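Long-range contacts in hypothetical zinc-type alcohol dehydrogenase-like protein in PRE5-FET4 intergenic region (Saccharomyces cerevisiae, PDB 1PIW), which reduces a broad range of aromatic and aliphatic aldehydes to alcohols with NADPH, as a zinc-containing, medium-chain alcohol dehydrogenase that works as a homodimer: residues P4-G9 with K25-P30; N59-L64 with G128-G133; G72-L77 with Q89-G94; S81-K86 with V141-V146; G234-K239 with N260-A265. All blocks are in the same frame, centred on the assembly; numbering follows the deposited sequence.

Interaction 1 (P4-G9 with K25-P30); sequences PEKFEG and KYDPKP
Tyr26 carries its ring between its backbone N and carbonyl carbon (chi1 60°), whereas Phe7 swings its CG anti to the carbonyl carbon (chi1 -84°); together these settings bring Phe7 CB over a face of the tyrosine ring, 3.9 Å from the ring centroid. The benzyl group of Phe7 then receives Pro28 on one of its own faces. Pro28 CG sits 3.7 Å from the Phe7 centroid and only 8° off the normal, a nearly centred CH-pi contact. The frame for this packing is a surface beta hairpin, strand 7-12 paired with strand 22-26. Phe7 and Tyr26 form an antiparallel hydrogen-bonded pair, with Phe7 N to Tyr26 O at 2.8 Å and Tyr26 N to Phe7 O at 2.7 Å. Glu8 and Lys25, the adjoining non-hydrogen-bonded pair, face the other way and join in a salt bridge, Lys25 NZ standing 3.2 Å from Glu8 OE2. At the open end of the hairpin Lys6 curls back into a second salt bridge, its NZ 2.6 Å from Asp27 OD2. Both ammonium groups come from above the carboxylate plane of their partner. Arg140 of strand 138-142 packs against both Phe7 and Pro28.

Interaction 2 (N59-L64 with G128-G133); sequences NMKMPL and GYVSQG
Lys61 is the first residue of segment 59-64 to meet the opposing loop: with CG anti to the backbone N (chi1 169°) and the chain straight beyond it, its aliphatic part crosses the side chain of Val130, CD lying 4.1 Å from Val130 CG2. Pro63, which follows a cis peptide bond, only brushes the amide end of Gln132, its O 4.1 Å from Gln132 NE2. Leu64 makes the fuller contact. Leu64 CD1 rests 3.9 Å from Gln132 NE2, while Gln132 OE1 lies 3.6 Å from Leu64 C. Gln132 reaches this place by folding at chi2 (-61°), which also turns its NE2 back to donate to Val130 O at 2.9 Å. Its OE1 accepts from Val65 N. Two loops of the GroES-like domain are joined in this way, and the side chain of Ser131 lies about 9 Å from that of His68, a ligand of the catalytic zinc. No hydrogen bond links the two segments directly; instead an amide with a partner at each end, which should fix its rotation, ties one loop to the residue just beyond the other, while Lys61 and Leu64 add loose van der Waals packing.

Interaction 3 (G72-L77 with Q89-G94); sequences GKVVKL and QRVGVG
Lys73 and Arg90 face each other as an antiparallel non-hydrogen-bonded pair where strand 70-77 joins strand 90-93, in the curled sheet of the GroES-like domain that forms the catalytic half of zinc alcohol dehydrogenases. The axes of strands 72-77 and 90-93 stand at 102°, so the pairing is brief and the strands soon diverge. The side chain of Lys73 traces the junction. Its CB lies 3.9 Å from Gln89 O, and CG stays over the same carbonyl oxygen at 3.8 Å. A bend at chi2 (83°) then redirects the chain, and CD and CE run straight on, carrying the amine across the arginine until Lys73 NZ is 4.0 Å from Arg90 CD. Both cationic groups have a long, weak ion pair with Glu41 of strand 35-45, and Arg90 NE is hydrogen-bonded to Ser155. Away from this charged surface, Val74 and Val91 cross at about a right angle, with Val74 CG2 3.5 Å from Val91 CG1; Val91 also leans on Leu85, Ile38 and Val146. Gly72 pairs with Val91 through two backbone bonds, Gly72 N to Val91 O at 3.0 Å and Val91 N to Gly72 O at 2.8 Å. Just downstream, Val75 and Lys76 both face Asp37 in a classic beta bulge. One residue before Arg90 the carbonyl of Gln89 serves twice: its O accepts from Val74 N in the carbonyl plane at 2.9 Å, and it also receives the CA-H of Lys73, with CA to O at 3.1 Å.

Interaction 4 (S81-K86 with V141-V146); sequences SNSGLK and VHEHFV
Glu143 reaches into the loop 81-86, and its carboxylate takes all the hydrogen bonds between the segments. Three of them converge on a single oxygen, OE2. Ser81 OG donates to Glu143 OE2 at 2.6 Å and Ser83 OG donates to it at 2.7 Å, the two hydroxyls coming from opposite sides of the carboxylate plane. Between them the backbone N of Asn82 donates to Glu143 OE2 at 3.0 Å, on the syn lone pair of that oxygen. The side-chain amide of Asn82 lies across the carboxylate, the planes 57° apart. Glu143 reaches the loop because CG lies between the backbone N and the carbonyl carbon (chi1 68°) and the chain beyond is extended. So many donors would be expected to favour the ionised form of the acid.

Apolar contact lies alongside. Leu85 CD1 packs 4.1 Å from Val146 CB and also touches CB of Glu143, while Ile36 and Val91 also touch Leu85.

Bonds within the partner segment shape it. Phe145 N to His142 O at 2.9 Å spans the short 3-10 turn, Val146 N to Glu143 O follows at 3.0 Å, and His144 N donates in the ring plane to the side-chain ND1 of His142.

In the GroES-like domain this joins two connections of one curled sheet: the loop between strands 70-77 and 90-93 is held by the turn between strands 138-142 and 146-148, through a carboxylate enclosed by a Ser-Asn-Ser run.

Interaction 5 (G234-K239 with N260-A265); sequences GDWGEK and NIMPKA
Trp236 and Met262 lie side by side and point the same way, the indole carbon CH2 resting 3.6 Å from Met262 CG. Trp236 has its CG between the backbone N and carbonyl carbon (chi1 61°), which sends the six-membered ring across to the other segment, where CZ3 also meets Ala265 CB at 4.2 Å. Phe244 of strand 244-249 touches both Trp236 and Ala265, and Met262 continues inward onto Ile247 and Val249, its side chain about 9 Å from the bound NADP. This is the Rossmann-type coenzyme domain, in which helix 236-239 lies on the connection between parallel strands 226-229 and 244-249.

Outward, Gly237 presents bare backbone to the partner. Its CA comes within 4.7 Å of Lys264 CA, and Ile261 CG2, anti to its own backbone N, nestles against Gly237 N. The aliphatic run of Lys264 lies over the start of the helix, with CD 3.5 Å from Glu238 N.

At the polar edge Asp235 takes the N-cap position and accepts from Glu238 N, although the placing of its OD1 is less certain. Lys264 NZ is near that carboxylate, but the separation is beyond a salt bridge.

With no hydrogen bond crossing between the segments, shape and apolar burial carry the contact; the lysine adds at most a longer-range attraction, and the helix start might slightly stabilise a negative Asp235 if OD1 is placed correctly.

Interactions 1 to 4 cluster in the catalytic half of the subunit, while interaction 5 stands alone in the coenzyme domain, 42 to 51 Å from the others between centres. Interactions 3 and 4 serve the same curled sheet and touch, Val91 CG2 meeting Val146 CG1 at 3.3 Å; one is chiefly backbone pairing, the other a buried carboxylate and leucine packing. Interaction 1, the surface contact, has backbone pairing too but adds salt bridges at the surface. It abuts interaction 2 through Asp27 O and Tyr129 OH, 2.6 Å apart and probably hydrogen-bonded. Interactions 2 to 5 are all partly buried, but 2 and 5 lack direct hydrogen bonds between their segments and depend chiefly on packing.

Interaction 1 (P4-G9 with K25-P30)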
# COMPACT_ATOMS: atom_id res chain seq x y z
N PRO A 4 23.75 27.17 -30.90
CA PRO A 4 22.90 28.10 -30.16
C PRO A 4 21.45 28.15 -30.61
O PRO A 4 20.54 27.94 -29.82
CB PRO A 4 23.62 29.43 -30.33
CG PRO A 4 24.27 29.27 -31.69
CD PRO A 4 24.81 27.87 -31.63
N GLU A 5 21.23 28.39 -31.90
CA GLU A 5 19.88 28.52 -32.43
C GLU A 5 19.12 27.27 -32.84
O GLU A 5 17.89 27.28 -32.88
CB GLU A 5 19.90 29.51 -33.60
CG GLU A 5 20.21 30.96 -33.19
CD GLU A 5 21.49 31.49 -33.82
OE1 GLU A 5 22.54 30.83 -33.68
OE2 GLU A 5 21.44 32.56 -34.45
N LYS A 6 19.84 26.19 -33.13
CA LYS A 6 19.20 24.94 -33.54
C LYS A 6 19.84 23.73 -32.89
O LYS A 6 21.06 23.68 -32.73
CB LYS A 6 19.26 24.77 -35.06
CG LYS A 6 17.93 24.85 -35.78
CD LYS A 6 17.45 26.29 -35.89
CE LYS A 6 16.31 26.45 -36.90
NZ LYS A 6 15.01 25.88 -36.43
N PHE A 7 19.01 22.76 -32.52
CA PHE A 7 19.49 21.51 -31.93
C PHE A 7 19.24 20.43 -32.96
O PHE A 7 18.28 20.52 -33.73
CB PHE A 7 18.71 21.16 -30.65
CG PHE A 7 19.20 21.84 -29.41
CD1 PHE A 7 18.50 21.69 -28.22
CD2 PHE A 7 20.34 22.62 -29.41
CE1 PHE A 7 18.94 22.31 -27.05
CE2 PHE A 7 20.78 23.24 -28.25
CZ PHE A 7 20.07 23.08 -27.07
N GLU A 8 20.09 19.42 -33.01
CA GLU A 8 19.89 18.34 -33.96
C GLU A 8 19.68 17.04 -33.21
O GLU A 8 20.17 16.89 -32.10
CB GLU A 8 21.08 18.22 -34.91
CG GLU A 8 20.80 17.29 -36.06
CD GLU A 8 21.91 17.27 -37.09
OE1 GLU A 8 23.07 17.02 -36.71
OE2 GLU A 8 21.60 17.50 -38.27
N GLY A 9 18.93 16.12 -33.80
CA GLY A 9 18.70 14.85 -33.13
C GLY A 9 17.97 13.80 -33.94
O GLY A 9 17.38 14.09 -34.97
N LYS A 25 16.84 18.74 -37.32
CA LYS A 25 17.23 19.95 -36.63
C LYS A 25 15.92 20.52 -36.10
O LYS A 25 14.88 20.40 -36.75
CB LYS A 25 17.90 20.93 -37.60
CG LYS A 25 19.41 20.70 -37.82
CD LYS A 25 19.93 21.51 -39.01
CE LYS A 25 21.45 21.75 -38.97
NZ LYS A 25 22.29 20.52 -39.02
N TYR A 26 15.96 21.10 -34.91
CA TYR A 26 14.76 21.68 -34.31
C TYR A 26 15.09 22.81 -33.32
O TYR A 26 16.18 22.85 -32.72
CB TYR A 26 13.93 20.57 -33.63
CG TYR A 26 14.65 19.83 -32.52
CD1 TYR A 26 14.62 20.31 -31.21
CD2 TYR A 26 15.44 18.71 -32.80
CE1 TYR A 26 15.35 19.71 -30.21
CE2 TYR A 26 16.18 18.09 -31.79
CZ TYR A 26 16.14 18.60 -30.50
OH TYR A 26 16.89 18.03 -29.50
N ASP A 27 14.17 23.74 -33.17
CA ASP A 27 14.36 24.87 -32.27
C ASP A 27 14.49 24.41 -30.81
O ASP A 27 13.69 23.60 -30.34
CB ASP A 27 13.19 25.84 -32.40
CG ASP A 27 13.30 26.71 -33.63
OD1 ASP A 27 12.24 27.18 -34.11
OD2 ASP A 27 14.43 26.95 -34.10
N PRO A 28 15.50 24.92 -30.09
CA PRO A 28 15.66 24.51 -28.69
C PRO A 28 14.52 25.18 -27.94
O PRO A 28 13.81 26.01 -28.51
CB PRO A 28 17.00 25.12 -28.29
CG PRO A 28 17.69 25.36 -29.58
CD PRO A 28 16.59 25.80 -30.50
N LYS A 29 14.33 24.84 -26.68
CA LYS A 29 13.27 25.50 -25.94
C LYS A 29 13.80 26.89 -25.57
O LYS A 29 15.01 27.13 -25.57
CB LYS A 29 12.91 24.73 -24.67
CG LYS A 29 13.85 24.95 -23.49
CD LYS A 29 13.31 24.27 -22.25
CE LYS A 29 13.97 24.78 -20.99
NZ LYS A 29 13.47 26.11 -20.61
N PRO A 30 12.90 27.83 -25.27
CA PRO A 30 13.46 29.12 -24.90
C PRO A 30 14.36 28.93 -23.68
O PRO A 30 14.06 28.13 -22.79
CB PRO A 30 12.22 29.97 -24.61
CG PRO A 30 11.17 28.95 -24.26
CD PRO A 30 11.43 27.85 -25.24

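Interaction 2 (N59-L64 with G128-G133)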
# COMPACT_ATOMS: atom_id res chain seq x y z
N ASN A 59 -1.27 9.98 -28.80
CA ASN A 59 -0.69 10.68 -29.91
C ASN A 59 0.20 11.84 -29.52
O ASN A 59 -0.29 12.87 -29.08
CB ASN A 59 -1.79 11.16 -30.83
CG ASN A 59 -1.51 10.82 -32.26
OD1 ASN A 59 -1.58 9.65 -32.66
ND2 ASN A 59 -1.15 11.83 -33.05
N MET A 60 1.50 11.67 -29.72
CA MET A 60 2.49 12.69 -29.40
C MET A 60 2.82 13.58 -30.60
O MET A 60 2.98 13.09 -31.71
CB MET A 60 3.79 12.03 -28.95
CG MET A 60 3.64 11.07 -27.81
SD MET A 60 3.14 11.97 -26.38
CE MET A 60 1.81 10.92 -25.71
N LYS A 61 2.94 14.88 -30.37
CA LYS A 61 3.27 15.81 -31.44
C LYS A 61 4.62 15.42 -32.05
O LYS A 61 5.57 15.13 -31.32
CB LYS A 61 3.34 17.22 -30.86
CG LYS A 61 3.93 18.27 -31.79
CD LYS A 61 3.89 19.64 -31.12
CE LYS A 61 4.59 20.71 -31.94
NZ LYS A 61 4.51 22.04 -31.27
N MET A 62 4.70 15.41 -33.38
CA MET A 62 5.93 15.05 -34.08
C MET A 62 6.54 16.30 -34.72
O MET A 62 5.84 17.26 -34.99
CB MET A 62 5.65 14.02 -35.17
CG MET A 62 6.38 12.71 -35.01
SD MET A 62 5.88 11.85 -33.53
CE MET A 62 4.74 10.69 -34.10
N PRO A 63 7.86 16.32 -34.93
CA PRO A 63 8.84 15.27 -34.64
C PRO A 63 9.01 15.13 -33.12
O PRO A 63 8.48 15.92 -32.34
CB PRO A 63 10.13 15.79 -35.29
CG PRO A 63 9.65 16.79 -36.30
CD PRO A 63 8.50 17.46 -35.60
N LEU A 64 9.77 14.13 -32.72
CA LEU A 64 9.99 13.92 -31.31
C LEU A 64 11.32 13.28 -31.00
O LEU A 64 11.63 12.19 -31.46
CB LEU A 64 8.88 13.05 -30.74
CG LEU A 64 9.07 12.67 -29.27
CD1 LEU A 64 9.20 13.92 -28.42
CD2 LEU A 64 7.89 11.82 -28.81
N GLY A 128 4.46 26.28 -23.60
CA GLY A 128 3.94 25.52 -24.72
C GLY A 128 4.93 24.71 -25.52
O GLY A 128 4.54 23.94 -26.41
N TYR A 129 6.21 24.87 -25.23
CA TYR A 129 7.25 24.13 -25.94
C TYR A 129 7.25 22.70 -25.44
O TYR A 129 7.28 22.46 -24.23
CB TYR A 129 8.62 24.75 -25.67
CG TYR A 129 9.76 24.05 -26.37
CD1 TYR A 129 10.35 24.62 -27.49
CD2 TYR A 129 10.24 22.83 -25.92
CE1 TYR A 129 11.39 24.00 -28.16
CE2 TYR A 129 11.28 22.18 -26.57
CZ TYR A 129 11.86 22.78 -27.70
OH TYR A 129 12.90 22.16 -28.35
N VAL A 130 7.22 21.74 -26.36
CA VAL A 130 7.21 20.34 -25.96
C VAL A 130 8.62 19.75 -25.81
O VAL A 130 9.32 19.52 -26.80
CB VAL A 130 6.41 19.49 -26.95
CG1 VAL A 130 6.25 18.06 -26.40
CG2 VAL A 130 5.06 20.14 -27.18
N SER A 131 9.00 19.50 -24.56
CA SER A 131 10.30 18.96 -24.18
C SER A 131 10.89 17.99 -25.20
O SER A 131 10.22 17.06 -25.63
CB SER A 131 10.16 18.25 -22.83
OG SER A 131 9.25 17.17 -22.91
N GLN A 132 12.15 18.21 -25.57
CA GLN A 132 12.81 17.36 -26.54
C GLN A 132 14.01 16.58 -25.99
O GLN A 132 13.83 15.66 -25.21
CB GLN A 132 13.24 18.20 -27.74
CG GLN A 132 12.10 18.72 -28.56
CD GLN A 132 11.27 17.59 -29.13
OE1 GLN A 132 11.82 16.66 -29.73
NE2 GLN A 132 9.96 17.67 -28.96
N GLY A 133 15.22 16.95 -26.43
CA GLY A 133 16.47 16.32 -26.00
C GLY A 133 16.52 14.81 -25.76
O GLY A 133 15.49 14.15 -25.68

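Interaction 3 (G72-L77 with Q89-G94)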
# COMPACT_ATOMS: atom_id res chain seq x y z
N GLY A 72 26.36 14.17 -20.13
CA GLY A 72 27.12 15.05 -21.01
C GLY A 72 27.88 16.13 -20.27
O GLY A 72 27.96 16.11 -19.04
N LYS A 73 28.43 17.07 -21.02
CA LYS A 73 29.20 18.16 -20.44
C LYS A 73 28.41 19.45 -20.42
O LYS A 73 27.66 19.74 -21.36
CB LYS A 73 30.48 18.40 -21.26
CG LYS A 73 31.75 17.82 -20.67
CD LYS A 73 31.96 16.35 -20.99
CE LYS A 73 33.27 15.86 -20.36
NZ LYS A 73 33.60 14.44 -20.63
N VAL A 74 28.56 20.23 -19.34
CA VAL A 74 27.89 21.52 -19.24
C VAL A 74 28.52 22.38 -20.32
O VAL A 74 29.74 22.46 -20.42
CB VAL A 74 28.13 22.18 -17.88
CG1 VAL A 74 27.59 23.60 -17.90
CG2 VAL A 74 27.46 21.38 -16.78
N VAL A 75 27.70 23.04 -21.12
CA VAL A 75 28.23 23.84 -22.20
C VAL A 75 27.91 25.32 -22.07
O VAL A 75 28.52 26.16 -22.74
CB VAL A 75 27.70 23.29 -23.54
CG1 VAL A 75 26.72 24.28 -24.16
CG2 VAL A 75 28.85 22.98 -24.47
N LYS A 76 26.96 25.65 -21.21
CA LYS A 76 26.56 27.04 -21.02
C LYS A 76 25.63 27.11 -19.81
O LYS A 76 24.80 26.23 -19.62
CB LYS A 76 25.82 27.53 -22.27
CG LYS A 76 25.32 28.96 -22.19
CD LYS A 76 24.52 29.34 -23.43
CE LYS A 76 25.39 29.40 -24.68
NZ LYS A 76 24.61 29.78 -25.91
N LEU A 77 25.77 28.15 -18.99
CA LEU A 77 24.95 28.29 -17.79
C LEU A 77 23.96 29.45 -17.83
O LEU A 77 24.26 30.52 -18.39
CB LEU A 77 25.84 28.45 -16.56
CG LEU A 77 26.87 27.35 -16.32
CD1 LEU A 77 27.70 27.71 -15.10
CD2 LEU A 77 26.18 26.02 -16.13
N GLN A 89 31.85 20.50 -16.90
CA GLN A 89 31.59 19.43 -15.94
C GLN A 89 30.76 18.35 -16.57
O GLN A 89 29.92 18.62 -17.41
CB GLN A 89 30.83 19.99 -14.74
CG GLN A 89 30.78 19.05 -13.56
CD GLN A 89 30.26 19.74 -12.31
OE1 GLN A 89 30.27 20.97 -12.23
NE2 GLN A 89 29.82 18.96 -11.33
N ARG A 90 31.02 17.11 -16.17
CA ARG A 90 30.27 15.97 -16.69
C ARG A 90 29.06 15.72 -15.79
O ARG A 90 29.17 15.15 -14.71
CB ARG A 90 31.17 14.73 -16.74
CG ARG A 90 30.49 13.49 -17.25
CD ARG A 90 31.50 12.50 -17.79
NE ARG A 90 31.28 11.16 -17.28
CZ ARG A 90 31.41 10.82 -16.01
NH1 ARG A 90 31.74 11.73 -15.10
NH2 ARG A 90 31.24 9.56 -15.65
N VAL A 91 27.91 16.16 -16.27
CA VAL A 91 26.67 16.04 -15.53
C VAL A 91 25.71 15.02 -16.13
O VAL A 91 26.01 14.37 -17.14
CB VAL A 91 25.98 17.42 -15.47
CG1 VAL A 91 26.93 18.46 -14.86
CG2 VAL A 91 25.58 17.86 -16.89
N GLY A 92 24.55 14.87 -15.49
CA GLY A 92 23.55 13.95 -15.99
C GLY A 92 22.15 14.51 -15.80
O GLY A 92 21.90 15.28 -14.87
N VAL A 93 21.24 14.13 -16.69
CA VAL A 93 19.83 14.54 -16.63
C VAL A 93 18.98 13.29 -16.85
O VAL A 93 19.25 12.51 -17.76
CB VAL A 93 19.47 15.60 -17.71
CG1 VAL A 93 17.99 15.92 -17.65
CG2 VAL A 93 20.29 16.87 -17.48
N GLY A 94 17.98 13.11 -16.02
CA GLY A 94 17.14 11.94 -16.14
C GLY A 94 15.78 12.21 -16.75
O GLY A 94 15.63 13.03 -17.66

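Interaction 4 (S81-K86 with V141-V146)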
# COMPACT_ATOMS: atom_id res chain seq x y z
N SER A 81 21.93 31.26 -12.62
CA SER A 81 22.36 29.92 -12.20
C SER A 81 22.99 29.99 -10.81
O SER A 81 23.29 31.08 -10.32
CB SER A 81 23.35 29.31 -13.18
OG SER A 81 23.73 28.01 -12.74
N ASN A 82 23.20 28.84 -10.19
CA ASN A 82 23.77 28.78 -8.85
C ASN A 82 23.73 27.35 -8.34
O ASN A 82 22.71 26.90 -7.81
CB ASN A 82 22.97 29.66 -7.89
CG ASN A 82 21.46 29.37 -7.93
OD1 ASN A 82 20.84 29.10 -6.90
ND2 ASN A 82 20.87 29.42 -9.13
N SER A 83 24.82 26.63 -8.50
CA SER A 83 24.84 25.25 -8.03
C SER A 83 26.20 24.60 -8.25
O SER A 83 26.34 23.38 -8.23
CB SER A 83 23.74 24.45 -8.73
OG SER A 83 23.70 24.74 -10.12
N GLY A 84 27.21 25.44 -8.45
CA GLY A 84 28.54 24.91 -8.64
C GLY A 84 28.73 24.26 -9.99
O GLY A 84 29.85 23.94 -10.39
N LEU A 85 27.62 24.05 -10.69
CA LEU A 85 27.73 23.45 -12.00
C LEU A 85 28.61 24.38 -12.83
O LEU A 85 28.32 25.57 -13.00
CB LEU A 85 26.34 23.30 -12.63
CG LEU A 85 25.55 22.20 -11.92
CD1 LEU A 85 24.14 22.13 -12.48
CD2 LEU A 85 26.26 20.87 -12.10
N LYS A 86 29.73 23.83 -13.30
CA LYS A 86 30.67 24.61 -14.08
C LYS A 86 30.84 24.07 -15.48
O LYS A 86 31.03 22.88 -15.69
CB LYS A 86 32.01 24.68 -13.35
CG LYS A 86 31.97 25.60 -12.13
CD LYS A 86 31.49 27.01 -12.53
CE LYS A 86 31.08 27.84 -11.32
NZ LYS A 86 32.21 28.06 -10.37
N VAL A 141 18.14 22.06 -19.98
CA VAL A 141 17.47 21.70 -18.74
C VAL A 141 17.74 22.61 -17.55
O VAL A 141 18.88 23.00 -17.31
CB VAL A 141 17.87 20.28 -18.33
CG1 VAL A 141 17.02 19.81 -17.17
CG2 VAL A 141 17.76 19.35 -19.50
N HIS A 142 16.68 22.93 -16.81
CA HIS A 142 16.77 23.76 -15.61
C HIS A 142 17.80 23.08 -14.69
O HIS A 142 17.72 21.87 -14.45
CB HIS A 142 15.38 23.80 -14.96
CG HIS A 142 15.32 24.56 -13.68
ND1 HIS A 142 16.17 24.31 -12.62
CD2 HIS A 142 14.44 25.50 -13.24
CE1 HIS A 142 15.81 25.06 -11.59
NE2 HIS A 142 14.77 25.79 -11.94
N GLU A 143 18.76 23.85 -14.19
CA GLU A 143 19.84 23.31 -13.34
C GLU A 143 19.43 22.43 -12.18
O GLU A 143 20.17 21.53 -11.80
CB GLU A 143 20.68 24.44 -12.78
CG GLU A 143 19.95 25.30 -11.80
CD GLU A 143 20.84 26.36 -11.18
OE1 GLU A 143 20.33 27.15 -10.36
OE2 GLU A 143 22.05 26.39 -11.51
N HIS A 144 18.27 22.68 -11.59
CA HIS A 144 17.84 21.87 -10.47
C HIS A 144 17.79 20.40 -10.82
O HIS A 144 17.88 19.56 -9.94
CB HIS A 144 16.46 22.27 -9.98
CG HIS A 144 15.94 21.39 -8.89
ND1 HIS A 144 16.21 21.61 -7.55
CD2 HIS A 144 15.22 20.24 -8.94
CE1 HIS A 144 15.67 20.64 -6.83
NE2 HIS A 144 15.07 19.80 -7.65
N PHE A 145 17.62 20.10 -12.10
CA PHE A 145 17.50 18.72 -12.55
C PHE A 145 18.70 18.16 -13.24
O PHE A 145 18.61 17.19 -13.97
CB PHE A 145 16.27 18.57 -13.45
CG PHE A 145 14.97 18.75 -12.72
CD1 PHE A 145 14.47 20.02 -12.46
CD2 PHE A 145 14.28 17.65 -12.23
CE1 PHE A 145 13.30 20.19 -11.73
CE2 PHE A 145 13.11 17.81 -11.49
CZ PHE A 145 12.62 19.08 -11.24
N VAL A 146 19.84 18.78 -13.00
CA VAL A 146 21.07 18.30 -13.59
C VAL A 146 21.95 17.84 -12.44
O VAL A 146 22.13 18.55 -11.46
CB VAL A 146 21.77 19.42 -14.36
CG1 VAL A 146 22.92 18.84 -15.15
CG2 VAL A 146 20.79 20.12 -15.28

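Interaction 5 (G234-K239 with N260-A265)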
# COMPACT_ATOMS: atom_id res chain seq x y z
N GLY A 234 3.07 -22.49 -10.88
CA GLY A 234 1.67 -22.82 -10.63
C GLY A 234 0.99 -22.02 -9.54
O GLY A 234 -0.24 -21.98 -9.46
N ASP A 235 1.79 -21.40 -8.68
CA ASP A 235 1.32 -20.57 -7.58
C ASP A 235 2.51 -20.34 -6.66
O ASP A 235 2.66 -21.00 -5.63
CB ASP A 235 0.18 -21.23 -6.80
CG ASP A 235 -0.65 -20.21 -6.02
OD1 ASP A 235 -0.08 -19.44 -5.22
OD2 ASP A 235 -1.89 -20.17 -6.21
N TRP A 236 3.36 -19.41 -7.06
CA TRP A 236 4.54 -19.10 -6.28
C TRP A 236 4.16 -18.34 -5.03
O TRP A 236 4.88 -18.38 -4.03
CB TRP A 236 5.52 -18.28 -7.11
CG TRP A 236 4.95 -16.98 -7.54
CD1 TRP A 236 3.98 -16.79 -8.48
CD2 TRP A 236 5.33 -15.69 -7.07
NE1 TRP A 236 3.74 -15.45 -8.64
CE2 TRP A 236 4.55 -14.75 -7.78
CE3 TRP A 236 6.25 -15.23 -6.12
CZ2 TRP A 236 4.67 -13.36 -7.58
CZ3 TRP A 236 6.37 -13.87 -5.92
CH2 TRP A 236 5.59 -12.95 -6.64
N GLY A 237 3.03 -17.64 -5.08
CA GLY A 237 2.59 -16.91 -3.90
C GLY A 237 2.41 -17.94 -2.80
O GLY A 237 2.86 -17.76 -1.67
N GLU A 238 1.74 -19.02 -3.17
CA GLU A 238 1.47 -20.14 -2.27
C GLU A 238 2.79 -20.72 -1.78
O GLU A 238 2.97 -20.97 -0.59
CB GLU A 238 0.68 -21.20 -3.04
CG GLU A 238 0.47 -22.53 -2.34
CD GLU A 238 -0.41 -22.40 -1.13
OE1 GLU A 238 -1.47 -21.74 -1.24
OE2 GLU A 238 -0.05 -22.97 -0.07
N LYS A 239 3.72 -20.93 -2.71
CA LYS A 239 5.01 -21.51 -2.39
C LYS A 239 5.99 -20.64 -1.60
O LYS A 239 6.67 -21.14 -0.71
CB LYS A 239 5.71 -22.01 -3.65
CG LYS A 239 7.08 -22.64 -3.37
CD LYS A 239 7.71 -23.25 -4.61
CE LYS A 239 6.87 -24.39 -5.17
NZ LYS A 239 7.52 -25.00 -6.36
N ASN A 260 -3.07 -11.40 -7.67
CA ASN A 260 -4.03 -12.12 -6.84
C ASN A 260 -3.27 -13.19 -6.09
O ASN A 260 -3.82 -13.89 -5.23
CB ASN A 260 -5.08 -12.82 -7.70
CG ASN A 260 -5.75 -11.88 -8.67
OD1 ASN A 260 -6.42 -10.92 -8.27
ND2 ASN A 260 -5.57 -12.14 -9.96
N ILE A 261 -1.99 -13.32 -6.44
CA ILE A 261 -1.12 -14.30 -5.82
C ILE A 261 -0.01 -13.59 -5.07
O ILE A 261 0.20 -13.82 -3.88
CB ILE A 261 -0.47 -15.22 -6.88
CG1 ILE A 261 -1.54 -15.72 -7.84
CG2 ILE A 261 0.21 -16.41 -6.21
CD1 ILE A 261 -0.98 -16.52 -8.99
N MET A 262 0.67 -12.69 -5.77
CA MET A 262 1.80 -11.97 -5.20
C MET A 262 1.70 -11.67 -3.71
O MET A 262 2.66 -11.89 -2.96
CB MET A 262 2.02 -10.68 -5.97
CG MET A 262 3.43 -10.20 -5.89
SD MET A 262 3.61 -8.63 -6.71
CE MET A 262 3.60 -9.08 -8.45
N PRO A 263 0.55 -11.16 -3.25
CA PRO A 263 0.39 -10.84 -1.83
C PRO A 263 0.82 -11.94 -0.85
O PRO A 263 1.44 -11.66 0.18
CB PRO A 263 -1.08 -10.50 -1.73
CG PRO A 263 -1.32 -9.80 -3.06
CD PRO A 263 -0.64 -10.74 -4.02
N LYS A 264 0.49 -13.19 -1.18
CA LYS A 264 0.84 -14.34 -0.34
C LYS A 264 2.33 -14.39 0.06
O LYS A 264 2.65 -14.72 1.19
CB LYS A 264 0.52 -15.65 -1.05
CG LYS A 264 -0.93 -15.93 -1.38
CD LYS A 264 -1.03 -17.38 -1.87
CE LYS A 264 -2.45 -17.79 -2.26
NZ LYS A 264 -2.93 -17.05 -3.47
N ALA A 265 3.22 -14.09 -0.89
CA ALA A 265 4.65 -14.14 -0.60
C ALA A 265 5.09 -12.95 0.23
O ALA A 265 6.27 -12.85 0.59
CB ALA A 265 5.44 -14.16 -1.88